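Local coordinates for benzoylformate decarboxylase (Mycobacterium smegmatis, PDB 4Q9D), which belongs to the thiamine pyrophosphate-dependent enzyme family, builds a four-chain assembly and carries a magnesium ion, at residues B[255-260]-B[278-283]; B[262-267]-B[287-292]. One frame throughout, in Å; residues are numbered along the deposited sequence.

Interaction 1 of 2, residues B[255-260]-B[278-283]; sequences MTIAGV and FRYYPY
M255 O and Y281 N join the two backbones by a hydrogen bond of 2.9 Å (172° at the hydrogen), while the CA atoms of M255 and Y280 come within 4.7 Å. The same oxygen also receives a CA-H...O contact from Y280. The Y280 ring is the centre of the aromatic packing: I257 CG1 sits over the centre of one face, 3.6 Å from the centroid, and F278 CB covers the opposite face nearer the rim, so the ring is clamped between helix and loop. I257 CG1 is held beside the backbone N (chi1 -64°), and from that branch CD1 reaches on to Y283 CE1. One turn later V260 splits its methyls, CG1 over a face of the F278 ring, 3.9 Å from its centroid, and CG2 against Y280 CE1. At the other end M255 buries the most surface of all: M255 SD makes a Met-aromatic contact at the edge of the Y281 ring and touches P282 CD at 3.7 Å. Two waters bridge the polar atoms: one accepts from Y280 OH and donates to I257 O, the other accepts from I257 N and donates to P282 O. T256 N-caps the helix, its OG1 accepting from G259 N at 2.9 Å. The contact thus fastens the first turn of helix 257-264, which follows edge strand 249-252 of the central domain, to the loop between strands 269-273 and 294-299; beyond that loop lies the second subunit, whose S29 hydrogen-bonds Y281 OH.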
loop_
_atom_site.group_PDB
_atom_site.type_symbol
_atom_site.label_atom_id
_atom_site.label_comp_id
_atom_site.label_asym_id
_atom_site.label_seq_id
_atom_site.Cartn_x
_atom_site.Cartn_y
_atom_site.Cartn_z
ATOM N N MET B 255 -19.548 -3.502 -27.114
ATOM C CA MET B 255 -18.708 -3.073 -26.008
ATOM C C MET B 255 -19.445 -2.211 -25.001
ATOM O O MET B 255 -18.812 -1.534 -24.196
ATOM C CB MET B 255 -17.461 -2.350 -26.526
ATOM C CG MET B 255 -17.714 -1.078 -27.341
ATOM S SD MET B 255 -16.144 -0.279 -27.828
ATOM C CE MET B 255 -15.484 -1.514 -28.927
ATOM N N THR B 256 -20.775 -2.232 -25.040
ATOM C CA THR B 256 -21.563 -1.494 -24.047
ATOM C C THR B 256 -22.566 -2.425 -23.358
ATOM O O THR B 256 -22.902 -3.499 -23.876
ATOM C CB THR B 256 -22.377 -0.351 -24.680
ATOM O OG1 THR B 256 -23.393 -0.931 -25.510
ATOM C CG2 THR B 256 -21.485 0.560 -25.533
ATOM N N ILE B 257 -23.056 -2.001 -22.202
ATOM C CA ILE B 257 -24.084 -2.754 -21.485
ATOM C C ILE B 257 -25.355 -2.908 -22.352
ATOM O O ILE B 257 -25.829 -4.028 -22.579
ATOM C CB ILE B 257 -24.422 -2.087 -20.129
ATOM C CG1 ILE B 257 -23.202 -2.101 -19.180
ATOM C CG2 ILE B 257 -25.600 -2.812 -19.450
ATOM C CD1 ILE B 257 -23.369 -1.145 -17.993
ATOM N N ALA B 258 -25.872 -1.792 -22.875
ATOM C CA ALA B 258 -27.090 -1.836 -23.705
ATOM C C ALA B 258 -26.878 -2.698 -24.941
ATOM O O ALA B 258 -27.776 -3.434 -25.367
ATOM C CB ALA B 258 -27.528 -0.406 -24.114
ATOM N N GLY B 259 -25.692 -2.619 -25.531
ATOM C CA GLY B 259 -25.420 -3.377 -26.748
ATOM C C GLY B 259 -25.355 -4.887 -26.533
ATOM O O GLY B 259 -25.924 -5.677 -27.291
ATOM N N VAL B 260 -24.632 -5.296 -25.500
ATOM C CA VAL B 260 -24.585 -6.705 -25.123
ATOM C C VAL B 260 -25.958 -7.228 -24.703
ATOM O O VAL B 260 -26.344 -8.337 -25.089
ATOM C CB VAL B 260 -23.541 -6.978 -24.027
ATOM C CG1 VAL B 260 -23.659 -8.411 -23.508
ATOM C CG2 VAL B 260 -22.127 -6.713 -24.559
ATOM N N PHE B 278 -18.654 -8.261 -18.589
ATOM C CA PHE B 278 -18.182 -8.345 -19.962
ATOM C C PHE B 278 -17.195 -7.206 -20.136
ATOM O O PHE B 278 -17.214 -6.250 -19.374
ATOM C CB PHE B 278 -19.308 -8.116 -20.983
ATOM C CG PHE B 278 -20.275 -9.260 -21.107
ATOM C CD1 PHE B 278 -19.975 -10.350 -21.902
ATOM C CD2 PHE B 278 -21.489 -9.234 -20.442
ATOM C CE1 PHE B 278 -20.884 -11.417 -22.032
ATOM C CE2 PHE B 278 -22.417 -10.296 -20.559
ATOM C CZ PHE B 278 -22.104 -11.386 -21.359
ATOM N N ARG B 279 -16.353 -7.287 -21.152
ATOM C CA ARG B 279 -15.409 -6.213 -21.392
ATOM C C ARG B 279 -16.142 -5.004 -21.964
ATOM O O ARG B 279 -16.222 -4.852 -23.179
ATOM C CB ARG B 279 -14.336 -6.670 -22.373
ATOM C CG ARG B 279 -13.192 -5.656 -22.581
ATOM C CD ARG B 279 -12.015 -6.359 -23.231
ATOM N NE ARG B 279 -11.327 -7.240 -22.283
ATOM C CZ ARG B 279 -10.166 -7.845 -22.535
ATOM N NH1 ARG B 279 -9.579 -7.716 -23.719
ATOM N NH2 ARG B 279 -9.610 -8.615 -21.622
ATOM N N TYR B 280 -16.680 -4.156 -21.094
ATOM C CA TYR B 280 -17.379 -2.946 -21.518
ATOM C C TYR B 280 -16.404 -1.785 -21.532
ATOM O O TYR B 280 -15.507 -1.740 -20.718
ATOM C CB TYR B 280 -18.472 -2.569 -20.518
ATOM C CG TYR B 280 -19.571 -3.607 -20.282
ATOM C CD1 TYR B 280 -20.443 -4.006 -21.308
ATOM C CD2 TYR B 280 -19.773 -4.122 -19.017
ATOM C CE1 TYR B 280 -21.452 -4.939 -21.063
ATOM C CE2 TYR B 280 -20.784 -5.029 -18.751
ATOM C CZ TYR B 280 -21.628 -5.426 -19.775
ATOM O OH TYR B 280 -22.640 -6.300 -19.475
ATOM N N TYR B 281 -16.603 -0.882 -22.492
ATOM C CA TYR B 281 -15.779 0.309 -22.673
ATOM C C TYR B 281 -16.609 1.562 -22.396
ATOM O O TYR B 281 -16.727 1.980 -21.245
ATOM C CB TYR B 281 -15.205 0.357 -24.089
ATOM C CG TYR B 281 -14.047 1.317 -24.249
ATOM C CD1 TYR B 281 -13.575 2.055 -23.172
ATOM C CD2 TYR B 281 -13.425 1.484 -25.480
ATOM C CE1 TYR B 281 -12.517 2.933 -23.315
ATOM C CE2 TYR B 281 -12.367 2.360 -25.632
ATOM C CZ TYR B 281 -11.918 3.081 -24.547
ATOM O OH TYR B 281 -10.863 3.954 -24.694
ATOM N N PRO B 282 -17.193 2.159 -23.436
ATOM C CA PRO B 282 -18.075 3.318 -23.196
ATOM C C PRO B 282 -19.336 2.914 -22.441
ATOM O O PRO B 282 -19.736 1.737 -22.458
ATOM C CB PRO B 282 -18.443 3.798 -24.599
ATOM C CG PRO B 282 -18.242 2.591 -25.504
ATOM C CD PRO B 282 -17.254 1.673 -24.833
ATOM N N TYR B 283 -19.930 3.878 -21.743
ATOM C CA TYR B 283 -21.109 3.611 -20.936
ATOM C C TYR B 283 -22.393 3.898 -21.724
ATOM O O TYR B 283 -22.624 5.032 -22.091
ATOM C CB TYR B 283 -21.101 4.475 -19.682
ATOM C CG TYR B 283 -22.280 4.179 -18.813
ATOM C CD1 TYR B 283 -22.433 2.919 -18.262
ATOM C CD2 TYR B 283 -23.266 5.147 -18.557
ATOM C CE1 TYR B 283 -23.505 2.609 -17.449
ATOM C CE2 TYR B 283 -24.351 4.847 -17.743
ATOM C CZ TYR B 283 -24.461 3.562 -17.191
ATOM O OH TYR B 283 -25.526 3.215 -16.391
HETATM O O HOH W 1 -24.812 -6.308 -21.049
HETATM O O HOH W 2 -21.529 0.230 -21.143
#

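Interaction 2 of 2, residues B[262-267]-B[287-292]; sequences QAVSAY and EYLPEG
P290 and V264 bury the most surface here, and they meet at about a right angle: V264 CG2 rests 3.6 Å from P290 CD and 3.9 Å from P290 CG, so one methyl meets the CG-CD edge of the pyrrolidine ring. That methyl is the branch set between the backbone N and the carbonyl carbon (V264 CG2), and it also approaches L289 CD2 at 4.3 Å, a looser touch. S265 adds the next largest share. Its CA lies 3.9 Å from P290 CG and its CB 4.0 Å from the same atom, so P290 CG is in touch with two successive residues of the other segment. The S265 hydroxyl is engaged elsewhere, donating to Q262 O at 3.0 Å from above the carbonyl plane, 38° out of it. V264 to Y267 form a type I beta turn, closed by Y267 N bonding V264 O at 2.9 Å. At the end of the turn, Y267 O accepts from T293 OG1, and at the other end E261 OE1 accepts from the backbone N of E287; V264 also packs on M204 of strand 203-207. With only carbon atoms making the close side-chain contacts and just 164 Å² buried between the segments, the chemistry implies a small apolar van der Waals patch, and the linking hydrogen bonds noted, to T293 and E261, pair a segment residue with one just outside.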
loop_
_atom_site.group_PDB
_atom_site.type_symbol
_atom_site.label_atom_id
_atom_site.label_comp_id
_atom_site.label_asym_id
_atom_site.label_seq_id
_atom_site.Cartn_x
_atom_site.Cartn_y
_atom_site.Cartn_z
ATOM N N GLN B 262 -28.908 -6.295 -25.791
ATOM C CA GLN B 262 -29.630 -6.544 -27.035
ATOM C C GLN B 262 -29.063 -7.723 -27.818
ATOM O O GLN B 262 -29.814 -8.467 -28.424
ATOM C CB GLN B 262 -29.667 -5.284 -27.923
ATOM C CG GLN B 262 -30.434 -4.135 -27.289
ATOM C CD GLN B 262 -30.415 -2.851 -28.142
ATOM O OE1 GLN B 262 -30.087 -2.875 -29.327
ATOM N NE2 GLN B 262 -30.762 -1.731 -27.527
ATOM N N ALA B 263 -27.747 -7.912 -27.801
ATOM C CA ALA B 263 -27.162 -9.026 -28.566
ATOM C C ALA B 263 -27.476 -10.387 -27.946
ATOM O O ALA B 263 -27.554 -11.389 -28.652
ATOM C CB ALA B 263 -25.661 -8.862 -28.733
ATOM N N VAL B 264 -27.640 -10.439 -26.627
ATOM C CA VAL B 264 -27.867 -11.740 -26.000
ATOM C C VAL B 264 -29.355 -12.037 -25.740
ATOM O O VAL B 264 -29.693 -13.153 -25.350
ATOM C CB VAL B 264 -27.063 -11.919 -24.674
ATOM C CG1 VAL B 264 -25.541 -11.543 -24.863
ATOM C CG2 VAL B 264 -27.718 -11.114 -23.573
ATOM N N SER B 265 -30.234 -11.049 -25.940
ATOM C CA SER B 265 -31.660 -11.223 -25.609
ATOM C C SER B 265 -32.369 -12.322 -26.420
ATOM O O SER B 265 -33.386 -12.856 -25.985
ATOM C CB SER B 265 -32.417 -9.908 -25.759
ATOM O OG SER B 265 -32.316 -9.484 -27.097
ATOM N N ALA B 266 -31.819 -12.670 -27.580
ATOM C CA ALA B 266 -32.356 -13.758 -28.389
ATOM C C ALA B 266 -32.060 -15.121 -27.787
ATOM O O ALA B 266 -32.619 -16.114 -28.229
ATOM C CB ALA B 266 -31.752 -13.704 -29.798
ATOM N N TYR B 267 -31.144 -15.183 -26.820
ATOM C CA TYR B 267 -30.694 -16.474 -26.301
ATOM C C TYR B 267 -31.225 -16.741 -24.907
ATOM O O TYR B 267 -31.433 -15.819 -24.129
ATOM C CB TYR B 267 -29.163 -16.554 -26.335
ATOM C CG TYR B 267 -28.613 -16.240 -27.706
ATOM C CD1 TYR B 267 -28.771 -17.138 -28.757
ATOM C CD2 TYR B 267 -27.966 -15.026 -27.959
ATOM C CE1 TYR B 267 -28.284 -16.855 -30.030
ATOM C CE2 TYR B 267 -27.470 -14.730 -29.224
ATOM C CZ TYR B 267 -27.635 -15.651 -30.257
ATOM O OH TYR B 267 -27.149 -15.368 -31.508
ATOM N N GLU B 287 -29.445 -3.345 -18.934
ATOM C CA GLU B 287 -29.384 -4.423 -17.967
ATOM C C GLU B 287 -28.165 -5.244 -18.352
ATOM O O GLU B 287 -27.982 -5.535 -19.530
ATOM C CB GLU B 287 -30.635 -5.309 -18.073
ATOM C CG GLU B 287 -31.954 -4.563 -17.850
ATOM C CD GLU B 287 -31.972 -3.843 -16.526
ATOM O OE1 GLU B 287 -31.621 -4.475 -15.503
ATOM O OE2 GLU B 287 -32.304 -2.635 -16.513
ATOM N N TYR B 288 -27.346 -5.621 -17.374
ATOM C CA TYR B 288 -26.229 -6.522 -17.631
ATOM C C TYR B 288 -26.711 -7.741 -18.398
ATOM O O TYR B 288 -26.096 -8.145 -19.395
ATOM C CB TYR B 288 -25.555 -6.930 -16.314
ATOM C CG TYR B 288 -24.814 -5.781 -15.679
ATOM C CD1 TYR B 288 -23.763 -5.166 -16.360
ATOM C CD2 TYR B 288 -25.157 -5.300 -14.415
ATOM C CE1 TYR B 288 -23.070 -4.096 -15.813
ATOM C CE2 TYR B 288 -24.448 -4.209 -13.845
ATOM C CZ TYR B 288 -23.406 -3.632 -14.553
ATOM O OH TYR B 288 -22.715 -2.545 -14.053
ATOM N N LEU B 289 -27.820 -8.319 -17.933
ATOM C CA LEU B 289 -28.429 -9.481 -18.577
ATOM C C LEU B 289 -29.910 -9.261 -18.611
ATOM O O LEU B 289 -30.523 -9.061 -17.568
ATOM C CB LEU B 289 -28.245 -10.730 -17.736
ATOM C CG LEU B 289 -27.248 -11.830 -18.018
ATOM C CD1 LEU B 289 -27.628 -13.057 -17.164
ATOM C CD2 LEU B 289 -27.139 -12.148 -19.474
ATOM N N PRO B 290 -30.505 -9.359 -19.791
ATOM C CA PRO B 290 -31.971 -9.243 -19.873
ATOM C C PRO B 290 -32.687 -10.461 -19.264
ATOM O O PRO B 290 -32.219 -11.603 -19.409
ATOM C CB PRO B 290 -32.229 -9.186 -21.380
ATOM C CG PRO B 290 -31.044 -9.942 -21.989
ATOM C CD PRO B 290 -29.873 -9.684 -21.081
ATOM N N GLU B 291 -33.802 -10.207 -18.581
ATOM C CA GLU B 291 -34.665 -11.261 -18.054
ATOM C C GLU B 291 -34.977 -12.322 -19.113
ATOM O O GLU B 291 -35.204 -12.009 -20.277
ATOM C CB GLU B 291 -35.957 -10.662 -17.511
ATOM C CG GLU B 291 -36.822 -11.659 -16.752
ATOM C CD GLU B 291 -38.144 -11.057 -16.324
ATOM O OE1 GLU B 291 -38.966 -10.728 -17.210
ATOM O OE2 GLU B 291 -38.361 -10.905 -15.102
ATOM N N GLY B 292 -34.923 -13.586 -18.721
ATOM C CA GLY B 292 -35.071 -14.647 -19.702
ATOM C C GLY B 292 -33.753 -15.181 -20.255
ATOM O O GLY B 292 -33.729 -16.211 -20.943
#

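Overall arrangement
Interactions 1 and 2 lie on the same side of the chain's centre, centres about 13 Å apart, both in the central domain with its six-stranded parallel sheet. They use successive parts of helix 257-264, and their segments alternate in sequence: 255-260, 262-267, 278-283, 287-292. The long connection between strands 269-273 and 294-299 therefore follows the helix from its start to its end. The contacts also touch each other, I257 CD1 meeting Y288 CE1 and Y280 OH lying near Y288 CD1, which makes one continuous packed strip. Helix and connection are thus packed together along the helix, and interaction 1, the more buried, places the connection against the second subunit; interaction 2 is a surface contact.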